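Local coordinates for hypothetical protein Aq_1549 (Aquifex aeolicus, PDB 2E8E) that is of unproven function but probably reduces peroxides as a peroxiredoxin of the OsmC family, using a pair of cysteine thiols, at residues V40-C45 with C110-M115; H52-K57 with K96-A101; E84-A89 with S125-W130. One frame throughout, in Å; residues are numbered along the deposited sequence.

Interaction 1 of 3, residues V40-C45 with C110-M115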
ATOM      1  N   VAL A  40      -3.735   4.571  -0.212  1.00 14.03           N
ATOM      2  CA  VAL A  40      -3.835   4.925   1.200  1.00 15.47           C
ATOM      3  C   VAL A  40      -2.442   4.900   1.833  1.00 15.47           C
ATOM      4  O   VAL A  40      -2.100   5.776   2.634  1.00 15.97           O
ATOM      5  CB  VAL A  40      -4.772   3.954   1.976  1.00 14.22           C
ATOM      6  CG1 VAL A  40      -4.659   4.200   3.479  1.00 14.71           C
ATOM      7  CG2 VAL A  40      -6.211   4.156   1.528  1.00 16.11           C
ATOM      8  N   SER A  41      -1.634   3.905   1.470  1.00 15.01           N
ATOM      9  CA  SER A  41      -0.280   3.795   2.017  1.00 14.79           C
ATOM     10  C   SER A  41       0.550   5.016   1.632  1.00 14.95           C
ATOM     11  O   SER A  41       1.267   5.587   2.455  1.00 16.28           O
ATOM     12  CB  SER A  41       0.402   2.522   1.501  1.00 17.89           C
ATOM     13  OG  SER A  41      -0.352   1.381   1.870  1.00 25.71           O
ATOM     14  N   ILE A  42       0.448   5.408   0.369  1.00 14.52           N
ATOM     15  CA  ILE A  42       1.173   6.569  -0.129  1.00 14.48           C
ATOM     16  C   ILE A  42       0.712   7.837   0.589  1.00 15.10           C
ATOM     17  O   ILE A  42       1.529   8.606   1.107  1.00 13.81           O
ATOM     18  CB  ILE A  42       0.935   6.753  -1.648  1.00 15.02           C
ATOM     19  CG1 ILE A  42       1.594   5.607  -2.425  1.00 12.91           C
ATOM     20  CG2 ILE A  42       1.467   8.107  -2.102  1.00 15.93           C
ATOM     21  CD1 ILE A  42       1.207   5.579  -3.906  1.00 14.68           C
ATOM     22  N   GLY A  43      -0.604   8.043   0.610  1.00 13.71           N
ATOM     23  CA  GLY A  43      -1.172   9.225   1.234  1.00 16.24           C
ATOM     24  C   GLY A  43      -0.872   9.367   2.712  1.00 16.05           C
ATOM     25  O   GLY A  43      -0.530  10.460   3.176  1.00 16.42           O
ATOM     26  N   SER A  44      -0.986   8.272   3.458  1.00 15.19           N
ATOM     27  CA  SER A  44      -0.730   8.327   4.890  1.00 15.57           C
ATOM     28  C   SER A  44       0.754   8.471   5.205  1.00 16.83           C
ATOM     29  O   SER A  44       1.126   9.204   6.125  1.00 17.61           O
ATOM     30  CB  SER A  44      -1.317   7.094   5.591  1.00 16.12           C
ATOM     31  OG  SER A  44      -0.786   5.889   5.069  1.00 17.02           O
ATOM     32  N   CYS A  45       1.608   7.785   4.447  1.00 16.83           N
ATOM     33  CA  CYS A  45       3.049   7.886   4.678  1.00 16.08           C
ATOM     34  C   CYS A  45       3.464   9.344   4.488  1.00 16.20           C
ATOM     35  O   CYS A  45       4.160   9.916   5.328  1.00 17.32           O
ATOM     36  CB  CYS A  45       3.822   7.007   3.692  1.00 15.63           C
ATOM     37  SG  CYS A  45       5.606   6.892   4.031  1.00 19.24           S
ATOM     38  N   CYS A 110       9.139  10.519   2.256  1.00 18.50           N
ATOM     39  CA  CYS A 110       8.124   9.501   2.000  1.00 18.03           C
ATOM     40  C   CYS A 110       8.662   8.205   1.404  1.00 18.12           C
ATOM     41  O   CYS A 110       8.965   8.133   0.210  1.00 18.78           O
ATOM     42  CB  CYS A 110       7.032  10.062   1.097  1.00 16.42           C
ATOM     43  SG  CYS A 110       5.572   8.994   1.050  1.00 17.71           S
ATOM     44  N   SER A 111       8.749   7.174   2.242  1.00 16.89           N
ATOM     45  CA  SER A 111       9.266   5.878   1.816  1.00 18.62           C
ATOM     46  C   SER A 111       8.388   5.164   0.791  1.00 18.26           C
ATOM     47  O   SER A 111       8.891   4.652  -0.210  1.00 17.72           O
ATOM     48  CB  SER A 111       9.468   4.965   3.032  1.00 20.67           C
ATOM     49  OG  SER A 111      10.437   5.501   3.918  1.00 21.75           O
ATOM     50  N   VAL A 112       7.082   5.124   1.041  1.00 17.93           N
ATOM     51  CA  VAL A 112       6.166   4.450   0.123  1.00 17.73           C
ATOM     52  C   VAL A 112       6.197   5.095  -1.262  1.00 17.82           C
ATOM     53  O   VAL A 112       6.343   4.411  -2.275  1.00 16.94           O
ATOM     54  CB  VAL A 112       4.708   4.472   0.660  1.00 17.51           C
ATOM     55  CG1 VAL A 112       3.770   3.807  -0.345  1.00 18.15           C
ATOM     56  CG2 VAL A 112       4.633   3.761   2.014  1.00 17.64           C
ATOM     57  N   LEU A 113       6.084   6.419  -1.308  1.00 18.05           N
ATOM     58  CA  LEU A 113       6.087   7.127  -2.581  1.00 18.05           C
ATOM     59  C   LEU A 113       7.388   6.936  -3.355  1.00 16.88           C
ATOM     60  O   LEU A 113       7.376   6.821  -4.579  1.00 17.87           O
ATOM     61  CB  LEU A 113       5.840   8.624  -2.358  1.00 18.81           C
ATOM     62  CG  LEU A 113       5.677   9.467  -3.626  1.00 21.90           C
ATOM     63  CD1 LEU A 113       4.492   8.957  -4.440  1.00 21.03           C
ATOM     64  CD2 LEU A 113       5.470  10.928  -3.244  1.00 23.49           C
ATOM     65  N   ALA A 114       8.510   6.906  -2.639  1.00 16.20           N
ATOM     66  CA  ALA A 114       9.814   6.740  -3.271  1.00 15.64           C
ATOM     67  C   ALA A 114       9.911   5.415  -4.022  1.00 16.89           C
ATOM     68  O   ALA A 114      10.603   5.316  -5.035  1.00 18.95           O
ATOM     69  CB  ALA A 114      10.916   6.811  -2.223  1.00 15.77           C
ATOM     70  N   MET A 115       9.212   4.403  -3.524  1.00 16.79           N
ATOM     71  CA  MET A 115       9.250   3.085  -4.148  1.00 16.42           C
ATOM     72  C   MET A 115       8.464   2.948  -5.447  1.00 17.80           C
ATOM     73  O   MET A 115       8.812   2.126  -6.295  1.00 18.33           O
ATOM     74  CB  MET A 115       8.786   2.018  -3.152  1.00 16.24           C
ATOM     75  CG  MET A 115       9.784   1.772  -2.024  1.00 18.62           C
ATOM     76  SD  MET A 115       9.396   0.333  -1.004  1.00  8.94           S
ATOM     77  CE  MET A 115       9.896  -0.955  -2.067  1.00 23.21           C
TER
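Cys45 meets Cys110 and Val112 where the long central helix 34-56 passes the start of the short helix 111-116. A cysteine pair brought together by two helices is characteristic of the OsmC-family peroxidases, which is consistent with the name of this protein. The pair is reduced here. The sulfurs, Cys45 SG and Cys110 SG, lie 3.6 Å apart, too far for a covalent bond. The same two residues form a disulfide in another structure of this protein, so the contact probably represents the open state of a redox pair. The short helical segments run 132° apart, with axes 8.3 Å from each other at closest approach.

Cys45 points its CB toward the other segment. Its SG is anti to the backbone N (chi1 -172°), which carries the sulfur over the first turn of the opposite helix. There Cys45 SG comes within 3.6 Å of Ser111 N without a hydrogen bond. One bond back from the sulfur, Cys45 CB rests against Val112 CG2 at 3.7 Å.

Val112 divides its two methyls between Cys45 and Ile42, nearly one turn apart on helix 34-56. While CG2 serves Cys45, Val112 CG1 packs on Ile42 CG1 at 3.5 Å. Ile42 uses its other branch as well. Ile42 CG2 touches Leu113 CD1 at 3.9 Å, the two side chains crossing at about a right angle. Ile42 also lies on Ile83 and Ile85 of strand 80-90, so this apolar patch continues into the sheet. The polar end of Ser111 turns to another chain, where its OG bonds Arg72 of the second subunit. Cys110 sits at the N-cap of helix 111-116. Cys110 SG accepts a capping bond from Leu113 N at 3.5 Å, with an N-H...S angle of 157°.

Interaction 2 of 3, residues H52-K57 with K96-A101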
ATOM      1  N   HIS A  52       4.168  16.384  10.633  1.00 23.33           N
ATOM      2  CA  HIS A  52       5.342  16.680  11.448  1.00 26.15           C
ATOM      3  C   HIS A  52       6.088  17.935  11.018  1.00 25.09           C
ATOM      4  O   HIS A  52       6.535  18.709  11.861  1.00 24.25           O
ATOM      5  CB  HIS A  52       6.305  15.494  11.444  1.00 28.59           C
ATOM      6  CG  HIS A  52       5.798  14.307  12.199  1.00 32.79           C
ATOM      7  ND1 HIS A  52       5.296  14.404  13.479  1.00 35.37           N
ATOM      8  CD2 HIS A  52       5.728  12.997  11.865  1.00 35.35           C
ATOM      9  CE1 HIS A  52       4.937  13.204  13.901  1.00 36.67           C
ATOM     10  NE2 HIS A  52       5.189  12.333  12.941  1.00 35.86           N
ATOM     11  N   ILE A  53       6.224  18.136   9.712  1.00 23.88           N
ATOM     12  CA  ILE A  53       6.928  19.307   9.203  1.00 24.47           C
ATOM     13  C   ILE A  53       6.138  20.585   9.475  1.00 25.05           C
ATOM     14  O   ILE A  53       6.702  21.579   9.935  1.00 26.68           O
ATOM     15  CB  ILE A  53       7.215  19.165   7.696  1.00 23.54           C
ATOM     16  CG1 ILE A  53       8.219  18.026   7.478  1.00 24.26           C
ATOM     17  CG2 ILE A  53       7.762  20.477   7.136  1.00 23.50           C
ATOM     18  CD1 ILE A  53       8.417  17.632   6.023  1.00 24.30           C
ATOM     19  N   LEU A  54       4.836  20.558   9.203  1.00 23.51           N
ATOM     20  CA  LEU A  54       3.996  21.725   9.452  1.00 26.45           C
ATOM     21  C   LEU A  54       4.060  22.098  10.931  1.00 27.01           C
ATOM     22  O   LEU A  54       4.093  23.278  11.286  1.00 26.58           O
ATOM     23  CB  LEU A  54       2.545  21.444   9.056  1.00 25.00           C
ATOM     24  CG  LEU A  54       2.246  21.375   7.558  1.00 23.20           C
ATOM     25  CD1 LEU A  54       0.756  21.162   7.341  1.00 23.05           C
ATOM     26  CD2 LEU A  54       2.696  22.661   6.885  1.00 24.49           C
ATOM     27  N   LYS A  55       4.077  21.081  11.787  1.00 27.30           N
ATOM     28  CA  LYS A  55       4.148  21.289  13.226  1.00 31.59           C
ATOM     29  C   LYS A  55       5.489  21.931  13.572  1.00 32.73           C
ATOM     30  O   LYS A  55       5.553  22.892  14.343  1.00 31.78           O
ATOM     31  CB  LYS A  55       4.001  19.945  13.949  1.00 33.12           C
ATOM     32  CG  LYS A  55       4.103  20.004  15.466  1.00 37.72           C
ATOM     33  CD  LYS A  55       3.721  18.655  16.071  1.00 40.52           C
ATOM     34  CE  LYS A  55       3.927  18.618  17.577  1.00 42.17           C
ATOM     35  NZ  LYS A  55       5.371  18.648  17.943  1.00 43.04           N
ATOM     36  N   LYS A  56       6.558  21.400  12.986  1.00 32.73           N
ATOM     37  CA  LYS A  56       7.897  21.918  13.223  1.00 34.33           C
ATOM     38  C   LYS A  56       8.004  23.363  12.736  1.00 33.97           C
ATOM     39  O   LYS A  56       8.714  24.172  13.330  1.00 34.30           O
ATOM     40  CB  LYS A  56       8.931  21.048  12.503  1.00 35.87           C
ATOM     41  CG  LYS A  56      10.376  21.391  12.823  1.00 39.85           C
ATOM     42  CD  LYS A  56      11.337  20.456  12.100  1.00 42.15           C
ATOM     43  CE  LYS A  56      12.785  20.758  12.458  1.00 44.48           C
ATOM     44  NZ  LYS A  56      13.166  22.153  12.107  1.00 45.48           N
ATOM     45  N   LYS A  57       7.296  23.684  11.657  1.00 33.18           N
ATOM     46  CA  LYS A  57       7.331  25.034  11.108  1.00 32.52           C
ATOM     47  C   LYS A  57       6.342  25.982  11.782  1.00 31.59           C
ATOM     48  O   LYS A  57       6.004  27.039  11.246  1.00 30.71           O
ATOM     49  CB  LYS A  57       7.106  24.997   9.594  1.00 34.25           C
ATOM     50  CG  LYS A  57       8.281  24.374   8.847  1.00 35.96           C
ATOM     51  CD  LYS A  57       8.141  24.493   7.341  1.00 38.98           C
ATOM     52  CE  LYS A  57       9.340  23.876   6.642  1.00 41.15           C
ATOM     53  NZ  LYS A  57      10.626  24.462   7.124  1.00 44.22           N
ATOM     54  N   LYS A  96       3.598  28.790   1.915  1.00 32.04           N
ATOM     55  CA  LYS A  96       5.029  28.501   1.827  1.00 31.13           C
ATOM     56  C   LYS A  96       5.429  27.327   2.718  1.00 30.06           C
ATOM     57  O   LYS A  96       6.294  26.524   2.355  1.00 29.16           O
ATOM     58  CB  LYS A  96       5.850  29.727   2.228  1.00 34.23           C
ATOM     59  CG  LYS A  96       5.680  30.131   3.683  1.00 38.24           C
ATOM     60  CD  LYS A  96       6.662  31.220   4.082  1.00 40.80           C
ATOM     61  CE  LYS A  96       6.456  31.632   5.531  1.00 42.79           C
ATOM     62  NZ  LYS A  96       6.468  30.458   6.453  1.00 44.22           N
ATOM     63  N   ALA A  97       4.809  27.239   3.891  1.00 27.34           N
ATOM     64  CA  ALA A  97       5.102  26.162   4.826  1.00 26.69           C
ATOM     65  C   ALA A  97       4.563  24.845   4.279  1.00 24.91           C
ATOM     66  O   ALA A  97       5.232  23.814   4.364  1.00 26.24           O
ATOM     67  CB  ALA A  97       4.485  26.458   6.193  1.00 26.25           C
ATOM     68  N   LEU A  98       3.358  24.880   3.715  1.00 23.73           N
ATOM     69  CA  LEU A  98       2.764  23.668   3.157  1.00 23.67           C
ATOM     70  C   LEU A  98       3.596  23.195   1.973  1.00 24.21           C
ATOM     71  O   LEU A  98       3.856  22.003   1.826  1.00 23.29           O
ATOM     72  CB  LEU A  98       1.318  23.912   2.713  1.00 22.84           C
ATOM     73  CG  LEU A  98       0.645  22.684   2.079  1.00 23.30           C
ATOM     74  CD1 LEU A  98       0.642  21.527   3.075  1.00 20.17           C
ATOM     75  CD2 LEU A  98      -0.776  23.023   1.656  1.00 22.15           C
ATOM     76  N   GLU A  99       4.021  24.132   1.127  1.00 23.27           N
ATOM     77  CA  GLU A  99       4.837  23.768  -0.026  1.00 24.34           C
ATOM     78  C   GLU A  99       6.128  23.076   0.414  1.00 24.45           C
ATOM     79  O   GLU A  99       6.521  22.058  -0.161  1.00 23.25           O
ATOM     80  CB  GLU A  99       5.170  25.006  -0.865  1.00 25.45           C
ATOM     81  CG  GLU A  99       6.238  24.754  -1.929  1.00 25.81           C
ATOM     82  CD  GLU A  99       6.396  25.911  -2.900  1.00 30.49           C
ATOM     83  OE1 GLU A  99       6.189  27.072  -2.488  1.00 31.60           O
ATOM     84  OE2 GLU A  99       6.744  25.659  -4.073  1.00 31.93           O
ATOM     85  N   GLN A 100       6.786  23.621   1.435  1.00 23.76           N
ATOM     86  CA  GLN A 100       8.026  23.028   1.932  1.00 24.38           C
ATOM     87  C   GLN A 100       7.787  21.630   2.502  1.00 23.25           C
ATOM     88  O   GLN A 100       8.597  20.725   2.304  1.00 22.08           O
ATOM     89  CB  GLN A 100       8.647  23.900   3.022  1.00 28.08           C
ATOM     90  CG  GLN A 100       9.227  25.213   2.532  1.00 34.91           C
ATOM     91  CD  GLN A 100       9.886  25.994   3.651  1.00 39.16           C
ATOM     92  OE1 GLN A 100      10.825  25.515   4.287  1.00 42.67           O
ATOM     93  NE2 GLN A 100       9.394  27.203   3.901  1.00 43.34           N
ATOM     94  N   ALA A 101       6.678  21.467   3.214  1.00 22.23           N
ATOM     95  CA  ALA A 101       6.343  20.177   3.810  1.00 20.68           C
ATOM     96  C   ALA A 101       6.067  19.144   2.722  1.00 21.02           C
ATOM     97  O   ALA A 101       6.513  18.001   2.814  1.00 21.04           O
ATOM     98  CB  ALA A 101       5.125  20.321   4.716  1.00 20.80           C
TER
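Lys57 reaches from the end of helix 34-56 to Gln100 and Ala97 on helix 95-109. The two helices pack side by side in roughly opposite directions. Their short segments make an angle of 139°, and the axes come within 9.1 Å. This is plain helix-helix packing in the OsmC-like domain, with an apolar centre and a polar margin.

The lysine can be followed outward. Its CB points toward the other helix, and CG extends the chain in that direction. Lys57 CD passes Ala97 loosely, 4.2 Å from Ala97 O. Lys57 CE lies 3.2 Å from Gln100 OE1 and also touches Gln100 CB. The final torsion bends the chain (chi4 -55°) and brings the ammonium group to the amide of Gln100. Lys57 NZ donates to Gln100 OE1 at 3.0 Å. The donor stands above the amide plane, 52° out of it, and therefore does not use a lone pair direction. The two side chains cross at about a right angle, joined through the oxygen of the amide.

Ile53 and Leu54 make the apolar part one turn back. Ile53 CG2 sits on Ala101 CB at 3.6 Å, and Ile53 CD1 lies close to the backbone of the same alanine. Ala101 has only a methyl here, consistent with the close approach of its backbone to that of Ile53. Leu54 CD2 touches Ala97 O at 3.8 Å. Leu54 CD1 faces Leu98 CD1 at 4.3 Å.

Leu54 also packs on Val61 and Ile64 of strand 60-72. Leu98 turns to Trp126 and Val128 of strand 121-130 and to Val50 of helix 34-56. The helix pair therefore lies against the mixed sheet, with Leu54 and Leu98 filling the layer between.

Interaction 3 of 3, residues E84-A89 with S125-W130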
ATOM      1  N   GLU A  84      -2.292  11.341  -9.017  1.00 19.04           N
ATOM      2  CA  GLU A  84      -2.440  12.745  -8.660  1.00 20.93           C
ATOM      3  C   GLU A  84      -2.637  12.825  -7.162  1.00 18.92           C
ATOM      4  O   GLU A  84      -3.458  12.095  -6.600  1.00 19.93           O
ATOM      5  CB  GLU A  84      -3.662  13.359  -9.341  1.00 23.57           C
ATOM      6  CG  GLU A  84      -3.571  13.491 -10.841  1.00 31.86           C
ATOM      7  CD  GLU A  84      -4.776  14.214 -11.412  1.00 36.46           C
ATOM      8  OE1 GLU A  84      -5.003  15.381 -11.025  1.00 39.44           O
ATOM      9  OE2 GLU A  84      -5.499  13.618 -12.238  1.00 40.03           O
ATOM     10  N   ILE A  85      -1.886  13.706  -6.510  1.00 17.74           N
ATOM     11  CA  ILE A  85      -2.015  13.867  -5.074  1.00 17.07           C
ATOM     12  C   ILE A  85      -2.215  15.340  -4.783  1.00 16.57           C
ATOM     13  O   ILE A  85      -1.412  16.176  -5.203  1.00 18.40           O
ATOM     14  CB  ILE A  85      -0.755  13.399  -4.315  1.00 17.91           C
ATOM     15  CG1 ILE A  85      -0.391  11.965  -4.715  1.00 18.96           C
ATOM     16  CG2 ILE A  85      -1.007  13.475  -2.815  1.00 19.49           C
ATOM     17  CD1 ILE A  85       0.863  11.436  -4.047  1.00 22.07           C
ATOM     18  N   LYS A  86      -3.292  15.652  -4.072  1.00 17.33           N
ATOM     19  CA  LYS A  86      -3.594  17.029  -3.709  1.00 20.68           C
ATOM     20  C   LYS A  86      -3.635  17.145  -2.192  1.00 21.47           C
ATOM     21  O   LYS A  86      -4.394  16.434  -1.529  1.00 21.38           O
ATOM     22  CB  LYS A  86      -4.944  17.451  -4.294  1.00 23.56           C
ATOM     23  CG  LYS A  86      -5.343  18.879  -3.961  1.00 29.45           C
ATOM     24  CD  LYS A  86      -6.703  19.216  -4.555  1.00 32.47           C
ATOM     25  CE  LYS A  86      -7.115  20.634  -4.210  1.00 37.24           C
ATOM     26  NZ  LYS A  86      -6.114  21.620  -4.698  1.00 39.69           N
ATOM     27  N   TYR A  87      -2.809  18.035  -1.649  1.00 19.19           N
ATOM     28  CA  TYR A  87      -2.747  18.257  -0.210  1.00 20.67           C
ATOM     29  C   TYR A  87      -3.485  19.548   0.130  1.00 21.57           C
ATOM     30  O   TYR A  87      -3.229  20.588  -0.477  1.00 22.75           O
ATOM     31  CB  TYR A  87      -1.298  18.414   0.249  1.00 21.42           C
ATOM     32  CG  TYR A  87      -0.399  17.235  -0.034  1.00 20.94           C
ATOM     33  CD1 TYR A  87      -0.146  16.275   0.946  1.00 20.27           C
ATOM     34  CD2 TYR A  87       0.221  17.091  -1.273  1.00 20.63           C
ATOM     35  CE1 TYR A  87       0.711  15.202   0.700  1.00 21.63           C
ATOM     36  CE2 TYR A  87       1.074  16.023  -1.529  1.00 19.46           C
ATOM     37  CZ  TYR A  87       1.318  15.085  -0.540  1.00 20.56           C
ATOM     38  OH  TYR A  87       2.181  14.044  -0.787  1.00 21.85           O
ATOM     39  N   VAL A  88      -4.389  19.477   1.098  1.00 20.43           N
ATOM     40  CA  VAL A  88      -5.127  20.657   1.530  1.00 22.68           C
ATOM     41  C   VAL A  88      -4.902  20.833   3.027  1.00 21.93           C
ATOM     42  O   VAL A  88      -5.310  19.989   3.827  1.00 22.83           O
ATOM     43  CB  VAL A  88      -6.646  20.517   1.259  1.00 23.03           C
ATOM     44  CG1 VAL A  88      -7.388  21.737   1.802  1.00 25.97           C
ATOM     45  CG2 VAL A  88      -6.903  20.369  -0.237  1.00 24.27           C
ATOM     46  N   ALA A  89      -4.229  21.915   3.407  1.00 22.34           N
ATOM     47  CA  ALA A  89      -3.984  22.180   4.818  1.00 21.91           C
ATOM     48  C   ALA A  89      -5.021  23.205   5.257  1.00 22.39           C
ATOM     49  O   ALA A  89      -5.229  24.209   4.577  1.00 22.89           O
ATOM     50  CB  ALA A  89      -2.578  22.726   5.027  1.00 23.57           C
ATOM     51  N   SER A 125      -0.034  18.655  -6.089  1.00 21.82           N
ATOM     52  CA  SER A 125      -0.572  20.000  -5.928  1.00 23.40           C
ATOM     53  C   SER A 125      -0.956  20.202  -4.472  1.00 23.16           C
ATOM     54  O   SER A 125      -1.110  19.240  -3.721  1.00 21.73           O
ATOM     55  CB  SER A 125      -1.801  20.205  -6.812  1.00 25.30           C
ATOM     56  OG  SER A 125      -2.859  19.349  -6.426  1.00 26.62           O
ATOM     57  N   TRP A 126      -1.115  21.453  -4.065  1.00 23.61           N
ATOM     58  CA  TRP A 126      -1.479  21.728  -2.686  1.00 24.61           C
ATOM     59  C   TRP A 126      -2.149  23.081  -2.584  1.00 26.53           C
ATOM     60  O   TRP A 126      -2.069  23.902  -3.501  1.00 26.32           O
ATOM     61  CB  TRP A 126      -0.233  21.694  -1.799  1.00 24.65           C
ATOM     62  CG  TRP A 126       0.800  22.698  -2.205  1.00 26.27           C
ATOM     63  CD1 TRP A 126       0.855  24.015  -1.843  1.00 27.72           C
ATOM     64  CD2 TRP A 126       1.897  22.481  -3.098  1.00 27.38           C
ATOM     65  NE1 TRP A 126       1.918  24.632  -2.459  1.00 27.04           N
ATOM     66  CE2 TRP A 126       2.573  23.714  -3.238  1.00 28.53           C
ATOM     67  CE3 TRP A 126       2.372  21.365  -3.800  1.00 29.00           C
ATOM     68  CZ2 TRP A 126       3.702  23.862  -4.048  1.00 28.29           C
ATOM     69  CZ3 TRP A 126       3.495  21.513  -4.606  1.00 29.82           C
ATOM     70  CH2 TRP A 126       4.146  22.756  -4.725  1.00 30.91           C
ATOM     71  N   GLU A 127      -2.819  23.307  -1.463  1.00 25.30           N
ATOM     72  CA  GLU A 127      -3.495  24.569  -1.239  1.00 28.35           C
ATOM     73  C   GLU A 127      -3.814  24.718   0.233  1.00 27.56           C
ATOM     74  O   GLU A 127      -3.958  23.730   0.958  1.00 24.63           O
ATOM     75  CB  GLU A 127      -4.785  24.647  -2.058  1.00 31.49           C
ATOM     76  CG  GLU A 127      -5.886  23.711  -1.601  1.00 36.94           C
ATOM     77  CD  GLU A 127      -7.167  23.893  -2.397  1.00 40.71           C
ATOM     78  OE1 GLU A 127      -7.150  23.639  -3.621  1.00 42.71           O
ATOM     79  OE2 GLU A 127      -8.191  24.292  -1.803  1.00 43.44           O
ATOM     80  N   VAL A 128      -3.911  25.962   0.676  1.00 26.69           N
ATOM     81  CA  VAL A 128      -4.228  26.232   2.060  1.00 26.31           C
ATOM     82  C   VAL A 128      -5.588  26.891   2.164  1.00 26.53           C
ATOM     83  O   VAL A 128      -5.991  27.669   1.297  1.00 25.49           O
ATOM     84  CB  VAL A 128      -3.185  27.171   2.707  1.00 27.37           C
ATOM     85  CG1 VAL A 128      -3.658  27.599   4.087  1.00 30.63           C
ATOM     86  CG2 VAL A 128      -1.842  26.471   2.801  1.00 29.17           C
ATOM     87  N   LYS A 129      -6.305  26.541   3.222  1.00 25.60           N
ATOM     88  CA  LYS A 129      -7.601  27.121   3.504  1.00 26.72           C
ATOM     89  C   LYS A 129      -7.373  27.765   4.857  1.00 26.54           C
ATOM     90  O   LYS A 129      -7.303  27.081   5.879  1.00 25.20           O
ATOM     91  CB  LYS A 129      -8.680  26.039   3.589  1.00 29.95           C
ATOM     92  CG  LYS A 129      -9.314  25.698   2.251  1.00 35.21           C
ATOM     93  CD  LYS A 129     -10.120  26.880   1.719  1.00 39.53           C
ATOM     94  CE  LYS A 129     -10.782  26.558   0.391  1.00 41.57           C
ATOM     95  NZ  LYS A 129     -11.604  27.702  -0.106  1.00 44.23           N
ATOM     96  N   TRP A 130      -7.211  29.082   4.856  1.00 26.81           N
ATOM     97  CA  TRP A 130      -6.967  29.798   6.094  1.00 25.90           C
ATOM     98  C   TRP A 130      -8.214  29.828   6.956  1.00 25.79           C
ATOM     99  O   TRP A 130      -9.232  30.422   6.586  1.00 24.79           O
ATOM    100  CB  TRP A 130      -6.497  31.220   5.798  1.00 28.83           C
ATOM    101  CG  TRP A 130      -5.975  31.898   7.012  1.00 30.96           C
ATOM    102  CD1 TRP A 130      -6.702  32.555   7.966  1.00 32.93           C
ATOM    103  CD2 TRP A 130      -4.613  31.938   7.445  1.00 32.84           C
ATOM    104  NE1 TRP A 130      -5.874  33.002   8.967  1.00 34.18           N
ATOM    105  CE2 TRP A 130      -4.586  32.637   8.673  1.00 33.86           C
ATOM    106  CE3 TRP A 130      -3.410  31.451   6.916  1.00 32.74           C
ATOM    107  CZ2 TRP A 130      -3.400  32.861   9.383  1.00 34.64           C
ATOM    108  CZ3 TRP A 130      -2.230  31.673   7.622  1.00 33.13           C
ATOM    109  CH2 TRP A 130      -2.236  32.374   8.843  1.00 34.30           C
TER
HETATM  110  O   HOH W   1      -2.545  17.116  -7.791  1.00 31.08           O
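Tyr87 N and Tyr87 O both bond to strand 125-130, which runs parallel to strand 84-89. Tyr87 N donates to Ser125 O at 2.9 Å, and Tyr87 O accepts from Glu127 N at 2.9 Å. Ala89 repeats the pattern. Ala89 N donates to Glu127 O at 3.1 Å, and Ala89 O accepts from Lys129 N at 2.9 Å. Ile85 O has two donors, Ser125 N at 3.0 Å and a water. That water also bonds Ser125 OG, so it bridges the strands.

On the face of Lys86 and Val88, Lys86 NZ forms a salt bridge with Glu127 OE1. The last bend of the lysine chain (chi4 58°) turns NZ to this oxygen. The modelled 2.5 Å is short, and the exact length is doubtful. The ammonium meets the anti side of the carboxylate, 35° out of its plane. On the other face, Tyr87 OH bonds Ser46 OG and Trp126 NE1 bonds Glu95.

The pair belongs to a beta-alpha-beta crossover, with helices 95-109 and 111-116 between the strands. Strand 80-90 is the middle strand of the sheet. Lys86 and Val88 turn their backbone bonds to strand 60-72, while Tyr87 and Trp126 pack against helix 95-109.

Interactions 1 and 2 share helix 34-56; their centres are about 17 Å apart and they do not touch. Each pins that helix to one of the two helices that connect strand 80-90 with strand 121-130. Interaction 3 pairs those two strands, so the ends of this helical connection lie side by side in the sheet. Its centre is about 17 Å from that of interaction 1 and about 12 Å from that of interaction 2. It touches the first through Ile42 and the second through Leu98. Along the chain, interaction 2 falls within the span of interaction 1, and interaction 3 crosses both. A helical layer thus covers a mixed sheet, with the cysteine pair near the chain's centre.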